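Local structure of uncharacterized protein (4PAR) at residues 47-51 with 110-115; 73-78 with 125-131; 225-229 with 272-276. The protein is a restriction endonuclease that recognises 5-hydroxymethylcytosine in DNA, joining a Vsr-like nuclease domain to an SRA-like domain that probably reads the modified base. The protein carries 3 engineered substitutions. All coordinates share one frame; numbering follows the deposited sequence.

Interaction 1. Residues 47-51 with 110-115; sequences QQFVR and EDIISI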
ATOM      1  N   GLN F  47      20.454   6.594  -6.354  1.00 43.34           N
ATOM      2  CA  GLN F  47      19.365   6.263  -7.263  1.00 41.74           C
ATOM      3  C   GLN F  47      18.679   7.524  -7.768  1.00 44.31           C
ATOM      4  O   GLN F  47      17.453   7.623  -7.777  1.00 55.70           O
ATOM      5  CB  GLN F  47      18.364   5.335  -6.585  1.00 42.89           C
ATOM      6  CG  GLN F  47      18.994   4.061  -6.094  1.00 44.45           C
ATOM      7  CD  GLN F  47      17.981   3.085  -5.567  1.00 53.11           C
ATOM      8  OE1 GLN F  47      16.777   3.337  -5.619  1.00 60.10           O
ATOM      9  NE2 GLN F  47      18.460   1.954  -5.056  1.00 50.01           N
ATOM     10  N   GLN F  48      19.492   8.484  -8.191  1.00 44.41           N
ATOM     11  CA  GLN F  48      18.973   9.742  -8.702  1.00 42.20           C
ATOM     12  C   GLN F  48      18.431   9.541 -10.098  1.00 50.37           C
ATOM     13  O   GLN F  48      19.159   9.088 -10.985  1.00 83.23           O
ATOM     14  CB  GLN F  48      20.060  10.818  -8.709  1.00 41.91           C
ATOM     15  CG  GLN F  48      19.646  12.106  -9.386  1.00 44.05           C
ATOM     16  CD  GLN F  48      18.515  12.808  -8.671  1.00 50.31           C
ATOM     17  OE1 GLN F  48      18.615  13.128  -7.488  1.00 66.37           O
ATOM     18  NE2 GLN F  48      17.424  13.050  -9.387  1.00 68.85           N
ATOM     19  N   PHE F  49      17.152   9.864 -10.284  1.00 50.73           N
ATOM     20  CA  PHE F  49      16.530   9.817 -11.608  1.00 58.19           C
ATOM     21  C   PHE F  49      17.066  10.922 -12.513  1.00 57.92           C
ATOM     22  O   PHE F  49      17.140  12.080 -12.105  1.00 81.91           O
ATOM     23  CB  PHE F  49      15.013   9.947 -11.501  1.00 60.30           C
ATOM     24  CG  PHE F  49      14.331   8.731 -10.952  1.00 71.96           C
ATOM     25  CD1 PHE F  49      14.081   7.639 -11.765  1.00 76.79           C
ATOM     26  CD2 PHE F  49      13.920   8.688  -9.631  1.00 81.45           C
ATOM     27  CE1 PHE F  49      13.444   6.521 -11.269  1.00 75.89           C
ATOM     28  CE2 PHE F  49      13.280   7.574  -9.126  1.00 83.46           C
ATOM     29  CZ  PHE F  49      13.041   6.489  -9.947  1.00 93.82           C
ATOM     30  N   VAL F  50      17.440  10.564 -13.739  1.00 51.85           N
ATOM     31  CA  VAL F  50      17.909  11.553 -14.713  1.00 58.07           C
ATOM     32  C   VAL F  50      17.199  11.410 -16.052  1.00 57.35           C
ATOM     33  O   VAL F  50      16.629  10.365 -16.351  1.00 63.31           O
ATOM     34  CB  VAL F  50      19.414  11.444 -14.940  1.00 52.69           C
ATOM     35  CG1 VAL F  50      20.147  11.615 -13.626  1.00 59.20           C
ATOM     36  CG2 VAL F  50      19.750  10.108 -15.570  1.00 66.88           C
ATOM     37  N   ARG F  51      17.227  12.466 -16.858  1.00 69.25           N
ATOM     38  CA  ARG F  51      16.553  12.430 -18.152  1.00 75.87           C
ATOM     39  C   ARG F  51      17.551  12.489 -19.291  1.00 68.68           C
ATOM     40  O   ARG F  51      18.260  13.481 -19.457  1.00 69.25           O
ATOM     41  CB  ARG F  51      15.560  13.578 -18.273  1.00 68.35           C
ATOM     42  CG  ARG F  51      14.719  13.510 -19.517  1.00 74.44           C
ATOM     43  CD  ARG F  51      13.618  14.543 -19.474  1.00101.40           C
ATOM     44  NE  ARG F  51      12.708  14.338 -18.352  1.00 90.91           N
ATOM     45  CZ  ARG F  51      11.695  13.479 -18.366  1.00 89.31           C
ATOM     46  NH1 ARG F  51      11.470  12.734 -19.441  1.00 92.91           N
ATOM     47  NH2 ARG F  51      10.908  13.362 -17.305  1.00 87.23           N
ATOM     48  N   GLU F 110       8.209  11.627 -10.282  1.00 65.21           N
ATOM     49  CA  GLU F 110       9.504  11.585  -9.607  1.00 71.94           C
ATOM     50  C   GLU F 110      10.353  12.799  -9.936  1.00 70.98           C
ATOM     51  O   GLU F 110      10.072  13.519 -10.890  1.00 99.44           O
ATOM     52  CB  GLU F 110      10.268  10.308  -9.967  1.00 77.08           C
ATOM     53  CG  GLU F 110       9.605   9.022  -9.495  1.00 91.49           C
ATOM     54  CD  GLU F 110       9.504   8.930  -7.983  1.00 96.92           C
ATOM     55  OE1 GLU F 110      10.263   9.641  -7.284  1.00 85.32           O
ATOM     56  OE2 GLU F 110       8.662   8.142  -7.495  1.00 94.28           O
ATOM     57  N   ASP F 111      11.397  13.023  -9.144  1.00 64.91           N
ATOM     58  CA  ASP F 111      12.229  14.199  -9.330  1.00 62.22           C
ATOM     59  C   ASP F 111      13.310  13.854 -10.327  1.00 72.50           C
ATOM     60  O   ASP F 111      14.297  13.190 -10.007  1.00 60.36           O
ATOM     61  CB  ASP F 111      12.856  14.640  -8.002  1.00 66.92           C
ATOM     62  CG  ASP F 111      13.817  15.804  -8.163  1.00 77.08           C
ATOM     63  OD1 ASP F 111      13.476  16.768  -8.881  1.00 91.58           O
ATOM     64  OD2 ASP F 111      14.917  15.755  -7.574  1.00 76.06           O
ATOM     65  N   ILE F 112      13.144  14.385 -11.529  1.00 79.91           N
ATOM     66  CA  ILE F 112      13.966  14.003 -12.654  1.00 56.14           C
ATOM     67  C   ILE F 112      14.727  15.223 -13.113  1.00 57.12           C
ATOM     68  O   ILE F 112      14.135  16.251 -13.428  1.00 88.18           O
ATOM     69  CB  ILE F 112      13.113  13.428 -13.789  1.00 59.18           C
ATOM     70  CG1 ILE F 112      12.196  12.334 -13.236  1.00 59.42           C
ATOM     71  CG2 ILE F 112      14.000  12.907 -14.905  1.00 85.45           C
ATOM     72  CD1 ILE F 112      11.329  11.653 -14.260  1.00 64.24           C
ATOM     73  N   ILE F 113      16.045  15.120 -13.136  1.00 55.48           N
ATOM     74  CA  ILE F 113      16.852  16.290 -13.416  1.00 56.89           C
ATOM     75  C   ILE F 113      17.582  16.186 -14.746  1.00 73.85           C
ATOM     76  O   ILE F 113      17.522  15.164 -15.433  1.00 73.82           O
ATOM     77  CB  ILE F 113      17.882  16.524 -12.306  1.00 63.79           C
ATOM     78  CG1 ILE F 113      18.912  15.396 -12.292  1.00 52.71           C
ATOM     79  CG2 ILE F 113      17.189  16.638 -10.957  1.00 57.40           C
ATOM     80  CD1 ILE F 113      20.073  15.667 -11.383  1.00 51.93           C
ATOM     81  N   SER F 114      18.280  17.257 -15.094  1.00 59.85           N
ATOM     82  CA  SER F 114      19.011  17.310 -16.342  1.00 62.94           C
ATOM     83  C   SER F 114      20.465  17.027 -16.050  1.00 70.83           C
ATOM     84  O   SER F 114      21.029  17.607 -15.122  1.00 68.13           O
ATOM     85  CB  SER F 114      18.849  18.674 -17.014  1.00 67.64           C
ATOM     86  OG  SER F 114      19.753  18.804 -18.095  1.00 71.12           O
ATOM     87  N   ILE F 115      21.063  16.126 -16.824  1.00 75.50           N
ATOM     88  CA  ILE F 115      22.456  15.744 -16.610  1.00 80.48           C
ATOM     89  C   ILE F 115      23.414  16.508 -17.504  1.00 86.18           C
ATOM     90  O   ILE F 115      24.613  16.213 -17.525  1.00 79.20           O
ATOM     91  CB  ILE F 115      22.675  14.241 -16.826  1.00 65.95           C
ATOM     92  CG1 ILE F 115      21.798  13.720 -17.964  1.00 90.24           C
ATOM     93  CG2 ILE F 115      22.367  13.498 -15.560  1.00 56.30           C
ATOM     94  CD1 ILE F 115      22.410  13.884 -19.336  1.00117.11           C
TER

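Interaction 2. Residues 73-78 with 125-131; sequences VDEGHH and VFKNQEG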
ATOM      1  N   VAL F  73      27.556   2.084 -11.346  1.00 59.54           N
ATOM      2  CA  VAL F  73      28.093   0.735 -11.378  1.00 68.72           C
ATOM      3  C   VAL F  73      27.709   0.052 -12.692  1.00 64.91           C
ATOM      4  O   VAL F  73      26.522  -0.019 -13.037  1.00 57.48           O
ATOM      5  CB  VAL F  73      27.581  -0.105 -10.190  1.00 63.88           C
ATOM      6  CG1 VAL F  73      27.907  -1.571 -10.405  1.00 56.17           C
ATOM      7  CG2 VAL F  73      28.169   0.414  -8.879  1.00 57.69           C
ATOM      8  N   ASP F  74      28.711  -0.415 -13.438  1.00 64.80           N
ATOM      9  CA  ASP F  74      28.471  -1.191 -14.651  1.00 64.72           C
ATOM     10  C   ASP F  74      28.632  -2.674 -14.369  1.00 74.09           C
ATOM     11  O   ASP F  74      29.709  -3.147 -14.005  1.00 73.64           O
ATOM     12  CB  ASP F  74      29.415  -0.786 -15.796  1.00 72.98           C
ATOM     13  CG  ASP F  74      29.076  -1.493 -17.130  1.00 85.95           C
ATOM     14  OD1 ASP F  74      28.235  -2.423 -17.137  1.00 94.16           O
ATOM     15  OD2 ASP F  74      29.654  -1.119 -18.176  1.00 87.09           O
ATOM     16  N   GLU F  75      27.513  -3.361 -14.473  1.00 77.25           N
ATOM     17  CA  GLU F  75      27.438  -4.783 -14.595  1.00 73.07           C
ATOM     18  C   GLU F  75      26.872  -5.063 -15.958  1.00 92.45           C
ATOM     19  O   GLU F  75      27.369  -5.883 -16.695  1.00103.71           O
ATOM     20  CB  GLU F  75      26.476  -5.321 -13.569  1.00 72.38           C
ATOM     21  CG  GLU F  75      26.546  -4.605 -12.247  1.00 73.59           C
ATOM     22  CD  GLU F  75      25.615  -5.211 -11.235  1.00 88.38           C
ATOM     23  OE1 GLU F  75      24.836  -6.087 -11.618  1.00109.57           O
ATOM     24  OE2 GLU F  75      25.653  -4.818 -10.065  1.00 76.97           O
ATOM     25  N   GLY F  76      25.799  -4.370 -16.298  1.00101.98           N
ATOM     26  CA  GLY F  76      25.245  -4.522 -17.618  1.00 93.99           C
ATOM     27  C   GLY F  76      24.773  -5.916 -17.917  1.00109.66           C
ATOM     28  O   GLY F  76      25.561  -6.819 -18.032  1.00135.73           O
ATOM     29  N   HIS F  77      23.479  -6.109 -18.046  1.00113.58           N
ATOM     30  CA  HIS F  77      22.986  -7.344 -18.593  1.00117.07           C
ATOM     31  C   HIS F  77      22.339  -8.317 -17.672  1.00115.65           C
ATOM     32  O   HIS F  77      21.488  -9.085 -18.114  1.00134.94           O
ATOM     33  CB  HIS F  77      24.074  -8.044 -19.383  1.00106.58           C
ATOM     34  CG  HIS F  77      24.154  -7.607 -20.825  1.00120.63           C
ATOM     35  ND1 HIS F  77      23.066  -7.387 -21.575  1.00130.48           N
ATOM     36  CD2 HIS F  77      25.247  -7.373 -21.649  1.00131.28           C
ATOM     37  CE1 HIS F  77      23.442  -7.017 -22.808  1.00146.07           C
ATOM     38  NE2 HIS F  77      24.775  -7.011 -22.852  1.00141.10           N
ATOM     39  N   HIS F  78      22.697  -8.349 -16.403  1.00117.34           N
ATOM     40  CA  HIS F  78      22.101  -9.353 -15.557  1.00121.64           C
ATOM     41  C   HIS F  78      21.123  -8.789 -14.587  1.00125.56           C
ATOM     42  O   HIS F  78      20.163  -9.452 -14.174  1.00137.54           O
ATOM     43  CB  HIS F  78      23.180 -10.087 -14.816  1.00112.51           C
ATOM     44  CG  HIS F  78      24.421 -10.306 -15.624  1.00112.47           C
ATOM     45  ND1 HIS F  78      24.781 -11.511 -16.072  1.00117.71           N
ATOM     46  CD2 HIS F  78      25.394  -9.422 -16.043  1.00115.36           C
ATOM     47  CE1 HIS F  78      25.932 -11.405 -16.742  1.00118.44           C
ATOM     48  NE2 HIS F  78      26.305 -10.127 -16.725  1.00117.78           N
ATOM     49  N   VAL F 125      32.667  -3.939 -12.692  1.00 81.75           N
ATOM     50  CA  VAL F 125      32.766  -4.957 -11.660  1.00 76.09           C
ATOM     51  C   VAL F 125      33.007  -6.367 -12.191  1.00 94.31           C
ATOM     52  O   VAL F 125      33.159  -7.305 -11.414  1.00 95.54           O
ATOM     53  CB  VAL F 125      31.498  -4.967 -10.817  1.00 70.41           C
ATOM     54  CG1 VAL F 125      31.288  -3.599 -10.194  1.00 61.33           C
ATOM     55  CG2 VAL F 125      30.314  -5.351 -11.682  1.00 77.55           C
ATOM     56  N   PHE F 126      33.050  -6.519 -13.509  1.00107.55           N
ATOM     57  CA  PHE F 126      33.253  -7.838 -14.095  1.00 95.91           C
ATOM     58  C   PHE F 126      34.472  -7.870 -15.004  1.00100.22           C
ATOM     59  O   PHE F 126      34.603  -7.047 -15.910  1.00124.50           O
ATOM     60  CB  PHE F 126      32.011  -8.276 -14.873  1.00 90.65           C
ATOM     61  CG  PHE F 126      30.796  -8.467 -14.014  1.00 86.35           C
ATOM     62  CD1 PHE F 126      30.911  -8.961 -12.729  1.00109.39           C
ATOM     63  CD2 PHE F 126      29.539  -8.148 -14.488  1.00 80.45           C
ATOM     64  CE1 PHE F 126      29.793  -9.135 -11.938  1.00116.02           C
ATOM     65  CE2 PHE F 126      28.421  -8.320 -13.708  1.00 86.74           C
ATOM     66  CZ  PHE F 126      28.545  -8.812 -12.429  1.00 99.26           C
ATOM     67  N   LYS F 127      35.368  -8.822 -14.755  1.00 94.92           N
ATOM     68  CA  LYS F 127      36.530  -9.003 -15.610  1.00109.13           C
ATOM     69  C   LYS F 127      36.091  -9.669 -16.913  1.00133.56           C
ATOM     70  O   LYS F 127      36.082  -9.037 -17.969  1.00135.34           O
ATOM     71  CB  LYS F 127      37.622  -9.826 -14.904  1.00111.41           C
ATOM     72  CG  LYS F 127      37.140 -11.044 -14.122  1.00120.70           C
ATOM     73  CD  LYS F 127      38.299 -11.982 -13.789  1.00140.79           C
ATOM     74  CE  LYS F 127      37.807 -13.295 -13.188  1.00106.29           C
ATOM     75  NZ  LYS F 127      38.924 -14.255 -12.979  1.00112.67           N
ATOM     76  N   ASN F 128      35.699 -10.935 -16.831  1.00141.77           N
ATOM     77  CA  ASN F 128      35.135 -11.622 -17.976  1.00135.77           C
ATOM     78  C   ASN F 128      33.628 -11.640 -17.834  1.00143.72           C
ATOM     79  O   ASN F 128      33.085 -12.379 -17.018  1.00160.00           O
ATOM     80  CB  ASN F 128      35.669 -13.054 -18.085  1.00142.63           C
ATOM     81  CG  ASN F 128      37.180 -13.111 -18.236  1.00164.53           C
ATOM     82  OD1 ASN F 128      37.908 -13.261 -17.253  1.00169.79           O
ATOM     83  ND2 ASN F 128      37.656 -13.006 -19.473  1.00168.49           N
ATOM     84  N   GLN F 129      32.955 -10.830 -18.639  1.00105.42           N
ATOM     85  CA  GLN F 129      31.504 -10.788 -18.638  1.00106.80           C
ATOM     86  C   GLN F 129      30.995 -11.486 -19.895  1.00129.11           C
ATOM     87  O   GLN F 129      31.569 -11.310 -20.969  1.00145.34           O
ATOM     88  CB  GLN F 129      31.012  -9.342 -18.553  1.00126.24           C
ATOM     89  CG  GLN F 129      29.795  -9.031 -19.404  1.00152.86           C
ATOM     90  CD  GLN F 129      28.756  -8.245 -18.644  1.00138.04           C
ATOM     91  OE1 GLN F 129      28.634  -8.385 -17.428  1.00118.15           O
ATOM     92  NE2 GLN F 129      28.002  -7.409 -19.352  1.00140.92           N
ATOM     93  N   GLU F 130      29.932 -12.283 -19.783  1.00140.31           N
ATOM     94  CA  GLU F 130      29.135 -12.450 -18.569  1.00135.48           C
ATOM     95  C   GLU F 130      29.789 -13.347 -17.512  1.00148.29           C
ATOM     96  O   GLU F 130      30.896 -13.851 -17.717  1.00160.43           O
ATOM     97  CB  GLU F 130      27.759 -13.011 -18.943  1.00126.37           C
ATOM     98  CG  GLU F 130      27.780 -14.129 -19.983  1.00138.76           C
ATOM     99  CD  GLU F 130      27.813 -13.610 -21.416  1.00145.28           C
ATOM    100  OE1 GLU F 130      27.575 -12.400 -21.621  1.00132.06           O
ATOM    101  OE2 GLU F 130      28.083 -14.412 -22.335  1.00133.35           O
ATOM    102  N   GLY F 131      29.077 -13.590 -16.411  1.00126.80           N
ATOM    103  CA  GLY F 131      29.650 -14.310 -15.285  1.00131.23           C
ATOM    104  C   GLY F 131      30.672 -13.572 -14.431  1.00132.63           C
ATOM    105  O   GLY F 131      30.356 -12.553 -13.804  1.00121.81           O
TER

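Interaction 3. Residues 225-229 with 272-276; sequences FPRLY and FARVK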
ATOM      1  N   PHE F 225       4.143  26.907 -10.235  1.00100.43           N
ATOM      2  CA  PHE F 225       4.352  25.593  -9.626  1.00 92.39           C
ATOM      3  C   PHE F 225       3.722  24.486 -10.456  1.00 92.03           C
ATOM      4  O   PHE F 225       2.840  23.780  -9.976  1.00 92.38           O
ATOM      5  CB  PHE F 225       3.758  25.545  -8.218  1.00 93.16           C
ATOM      6  CG  PHE F 225       4.166  26.689  -7.348  1.00 96.40           C
ATOM      7  CD1 PHE F 225       5.495  27.054  -7.238  1.00100.59           C
ATOM      8  CD2 PHE F 225       3.216  27.408  -6.642  1.00111.78           C
ATOM      9  CE1 PHE F 225       5.870  28.116  -6.437  1.00114.41           C
ATOM     10  CE2 PHE F 225       3.584  28.470  -5.841  1.00115.70           C
ATOM     11  CZ  PHE F 225       4.912  28.824  -5.737  1.00115.32           C
ATOM     12  N   PRO F 226       4.183  24.320 -11.702  1.00 91.43           N
ATOM     13  CA  PRO F 226       3.564  23.333 -12.582  1.00 91.80           C
ATOM     14  C   PRO F 226       4.024  21.905 -12.321  1.00 89.21           C
ATOM     15  O   PRO F 226       5.094  21.675 -11.752  1.00 86.81           O
ATOM     16  CB  PRO F 226       4.017  23.788 -13.964  1.00 92.32           C
ATOM     17  CG  PRO F 226       5.366  24.362 -13.718  1.00 90.22           C
ATOM     18  CD  PRO F 226       5.346  24.961 -12.340  1.00 90.37           C
ATOM     19  N   ARG F 227       3.199  20.951 -12.730  1.00 89.96           N
ATOM     20  CA  ARG F 227       3.664  19.590 -12.908  1.00 88.30           C
ATOM     21  C   ARG F 227       4.137  19.490 -14.348  1.00 90.65           C
ATOM     22  O   ARG F 227       3.368  19.738 -15.272  1.00115.06           O
ATOM     23  CB  ARG F 227       2.564  18.573 -12.620  1.00 93.70           C
ATOM     24  CG  ARG F 227       2.014  18.605 -11.204  1.00102.23           C
ATOM     25  CD  ARG F 227       1.021  17.469 -11.015  1.00109.08           C
ATOM     26  NE  ARG F 227       0.435  17.420  -9.679  1.00111.05           N
ATOM     27  CZ  ARG F 227      -0.312  16.413  -9.239  1.00128.53           C
ATOM     28  NH1 ARG F 227      -0.551  15.373 -10.026  1.00138.87           N
ATOM     29  NH2 ARG F 227      -0.817  16.438  -8.014  1.00136.90           N
ATOM     30  N   LEU F 228       5.391  19.102 -14.539  1.00 90.20           N
ATOM     31  CA  LEU F 228       6.033  19.195 -15.847  1.00 87.04           C
ATOM     32  C   LEU F 228       5.742  17.961 -16.687  1.00 94.08           C
ATOM     33  O   LEU F 228       6.342  17.752 -17.738  1.00112.85           O
ATOM     34  CB  LEU F 228       7.540  19.401 -15.700  1.00 84.30           C
ATOM     35  CG  LEU F 228       7.964  20.872 -15.684  1.00 84.03           C
ATOM     36  CD1 LEU F 228       7.327  21.590 -14.524  1.00 85.96           C
ATOM     37  CD2 LEU F 228       9.467  21.015 -15.617  1.00 81.18           C
ATOM     38  N   TYR F 229       4.847  17.125 -16.182  1.00 95.08           N
ATOM     39  CA  TYR F 229       4.374  15.958 -16.907  1.00 91.86           C
ATOM     40  C   TYR F 229       2.889  16.083 -17.228  1.00 96.39           C
ATOM     41  O   TYR F 229       2.266  17.107 -16.944  1.00 96.91           O
ATOM     42  CB  TYR F 229       4.637  14.695 -16.094  1.00 88.97           C
ATOM     43  CG  TYR F 229       4.291  14.836 -14.631  1.00 84.83           C
ATOM     44  CD1 TYR F 229       3.062  14.418 -14.145  1.00 86.34           C
ATOM     45  CD2 TYR F 229       5.197  15.389 -13.731  1.00 89.28           C
ATOM     46  CE1 TYR F 229       2.745  14.544 -12.804  1.00 95.10           C
ATOM     47  CE2 TYR F 229       4.889  15.521 -12.394  1.00 95.03           C
ATOM     48  CZ  TYR F 229       3.663  15.096 -11.933  1.00 95.98           C
ATOM     49  OH  TYR F 229       3.359  15.225 -10.597  1.00103.03           O
ATOM     50  N   PHE F 272       9.131  26.631 -10.342  1.00 89.34           N
ATOM     51  CA  PHE F 272       9.425  25.583  -9.377  1.00 84.35           C
ATOM     52  C   PHE F 272       8.561  24.363  -9.682  1.00 84.01           C
ATOM     53  O   PHE F 272       7.342  24.399  -9.516  1.00 85.96           O
ATOM     54  CB  PHE F 272       9.175  26.062  -7.949  1.00 85.95           C
ATOM     55  CG  PHE F 272      10.301  26.862  -7.369  1.00 85.92           C
ATOM     56  CD1 PHE F 272      10.517  28.170  -7.765  1.00 93.99           C
ATOM     57  CD2 PHE F 272      11.135  26.311  -6.412  1.00 84.55           C
ATOM     58  CE1 PHE F 272      11.549  28.910  -7.224  1.00 93.76           C
ATOM     59  CE2 PHE F 272      12.168  27.047  -5.867  1.00 84.81           C
ATOM     60  CZ  PHE F 272      12.375  28.348  -6.274  1.00 87.08           C
ATOM     61  N   ALA F 273       9.190  23.278 -10.116  1.00 81.69           N
ATOM     62  CA  ALA F 273       8.448  22.094 -10.527  1.00 81.70           C
ATOM     63  C   ALA F 273       8.075  21.233  -9.331  1.00 81.33           C
ATOM     64  O   ALA F 273       8.877  21.045  -8.416  1.00 81.85           O
ATOM     65  CB  ALA F 273       9.257  21.287 -11.524  1.00 86.92           C
ATOM     66  N   ARG F 274       6.853  20.711  -9.337  1.00 82.13           N
ATOM     67  CA  ARG F 274       6.420  19.836  -8.259  1.00 80.82           C
ATOM     68  C   ARG F 274       6.988  18.445  -8.472  1.00 85.62           C
ATOM     69  O   ARG F 274       6.692  17.781  -9.466  1.00 79.02           O
ATOM     70  CB  ARG F 274       4.896  19.776  -8.177  1.00 82.35           C
ATOM     71  CG  ARG F 274       4.372  18.678  -7.257  1.00 80.45           C
ATOM     72  CD  ARG F 274       2.864  18.732  -7.153  1.00 94.02           C
ATOM     73  NE  ARG F 274       2.317  17.615  -6.389  1.00108.01           N
ATOM     74  CZ  ARG F 274       1.069  17.570  -5.935  1.00116.38           C
ATOM     75  NH1 ARG F 274       0.242  18.582  -6.168  1.00119.59           N
ATOM     76  NH2 ARG F 274       0.644  16.515  -5.250  1.00102.02           N
ATOM     77  N   VAL F 275       7.800  18.004  -7.520  1.00 92.72           N
ATOM     78  CA  VAL F 275       8.457  16.713  -7.623  1.00 84.72           C
ATOM     79  C   VAL F 275       8.366  15.972  -6.303  1.00 82.82           C
ATOM     80  O   VAL F 275       8.437  16.575  -5.234  1.00116.25           O
ATOM     81  CB  VAL F 275       9.941  16.854  -8.030  1.00 79.90           C
ATOM     82  CG1 VAL F 275      10.061  17.405  -9.442  1.00 83.12           C
ATOM     83  CG2 VAL F 275      10.688  17.740  -7.046  1.00 72.39           C
ATOM     84  N   LYS F 276       8.189  14.662  -6.384  1.00 72.23           N
ATOM     85  CA  LYS F 276       8.184  13.815  -5.203  1.00 68.04           C
ATOM     86  C   LYS F 276       9.586  13.796  -4.583  1.00 63.03           C
ATOM     87  O   LYS F 276      10.585  13.778  -5.300  1.00 62.93           O
ATOM     88  CB  LYS F 276       7.711  12.407  -5.580  1.00 71.61           C
ATOM     89  CG  LYS F 276       7.977  11.337  -4.542  1.00 95.13           C
ATOM     90  CD  LYS F 276       7.540   9.968  -5.047  1.00108.01           C
ATOM     91  CE  LYS F 276       8.315   8.854  -4.359  1.00113.58           C
ATOM     92  NZ  LYS F 276       7.984   7.511  -4.912  1.00127.09           N
TER

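Interaction 1. Residues 47-51 with 110-115
Arg-51, Phe-49 and Ile-112 bury the most surface where the end of strand 45-51 takes up the short parallel strand 113-114. The pairing is slight. Arg-51 N donates to Ile-113 O at 3.1 Å, and Ile-113 N returns only a weak bond to Phe-49 O. Ile-112 lines the arginine: its CG2 lies against Arg-51 CB. The Arg-51 chain runs straight as far as CD and then bends at chi3 (-61°), which brings NH2 alongside Ile-112 CD1, 3.5 Å away. Phe-49 places its CB 4.1 Å from Ile-112 CG1, while Glu-110 CB covers one face of its ring; the bent Glu-110 chain keeps its carboxylate near Phe-49 CE2, 27° from the ring plane, with OE2 in a salt bridge to Lys-276. Gln-48 NE2 bonds to Phe-49 O at 2.9 Å, almost straight at 173°, and so grips the carbonyl that Ile-113 N reaches only weakly. Val-50, bridged to Ile-113, sets CG1 3.5 Å from Ile-115 CG2. Strand 113-114 borders the five-stranded mixed sheet of the nuclease part, probably a PD-(D/E)XK fold. Across strand 45-51 runs antiparallel strand 57-64, whose Ile-57 and Tyr-63 touch Ile-112 and Ile-113, while His-70 of strand 69-74 packs on Val-50 and Ile-115.

Interaction 2. Residues 73-78 with 125-131
The backbones of 73-78 and 125-131 meet closely only near Val-125, whose CA lies 6.1 Å from that of Glu-75, and they stand wider apart farther on, with 8.0 Å between the CA atoms of His-77 and Glu-130. A weak bond from Val-125 N to Asp-74 O closes the near end as the two chains leave their strands.

Side chains span the wider part. Gln-129 reaches across to the turn: its NE2 donates to Gly-76 O at 2.8 Å, tilted from the carbonyl plane, and more weakly to Glu-75 O. Its OE1 accepts from His-78 NE2 at 3.0 Å. The imidazole directs this N-H in its own plane, but it meets OE1 from above the amide plane and not on a lone pair. One amide thus holds the Gly-76 carbonyl and the histidine, with the Glu-75 carbonyl only weakly engaged. Glu-130 CB, just after a cis peptide, lies at the edge of the His-78 ring near CE1.

Phe-126 turns its edge toward the face of His-78 in an offset edge-to-face pair (centroids 5.6 Å apart, planes at 79°). Its CE2 also meets Glu-75 CB at 3.6 Å, and Val-125 CG2 is centred over one ring face. The CG1 atoms of Val-73 and Val-125 touch.

Glu-75 sends OE2 away to Tyr-25 N. The contact joins the loops that follow two parallel neighbours, strands 69-74 and 119-124, in the probably PD-(D/E)XK-type nuclease sheet, with Tyr-97 OH bound to the amides of Glu-75 and Gly-76 and helix 136-159 following the second loop.

Interaction 3. Residues 225-229 with 272-276
Within the SRA-like part of the protein, the segment 225-229 continues beyond strand 221-224 alongside strand 268-276, prolonging the parallel course of those two strands. Phe-225, Pro-226 and Arg-227 lie level with Phe-272, Ala-273 and Arg-274. A single conventional backbone bond ties them, from Arg-274 N to Pro-226 O at 3.1 Å and nearly straight (170°). CA-H...O contacts supplement it: Phe-225 CA points its hydrogen at Phe-272 O, and Ala-273 CA approaches the same Pro-226 O.

The aromatic side chains of Phe-225 and Phe-272 run side by side in the same direction, and Phe-272 CB sits at the edge of the Phe-225 ring, 3.9 Å from CD1. Both side chains touch Val-197 of helix 194-200. At the next residue of the strand, Leu-228 CD1 meets Ala-273 CB at 3.6 Å.

The largest share of the buried surface belongs to Arg-274. It leaves the strand with CG anti to the backbone N (chi1 169°) and is extended to NE, which carries it beside the equally extended Arg-227. Their guanidinium planes are 70° apart. The edge of Arg-227 is turned onto one face of Arg-274, with its CZ over the centre of that face; NH2 of Arg-227 and NH1 of Arg-274 are close, but both are donors and are not hydrogen-bonded. Arg-227 CB in turn packs over a face of the Tyr-229 ring.

Arg-274 packs on a phosphate of the bound DNA, and Lys-276 NZ makes a long, weak ion pair with a phosphate. The cluster is consistent with a basic DNA-facing surface, where the negative backbone would probably favour gathering the two guanidinium groups.

How the interactions relate
Interactions 1 and 2 belong to the nuclease-like part and reach the same mixed sheet, at its two borders: strand 113-114 pairs with 45-51 in one, and the loops following strands 69-74 and 119-124 meet in the other. Interaction 1 lies near the centre of the chain and is largely apolar, whereas interaction 2, about 24 Å away between centres, is more peripheral and relies on an amide and aromatic rings. Interaction 3, in the SRA-like part, combines a buried apolar end with arginines beside DNA. It touches interaction 1 directly: Asp-111 packs against Val-275 and the backbone of Lys-276, and with the Glu-110 to Lys-276 salt bridge this joins the two parts.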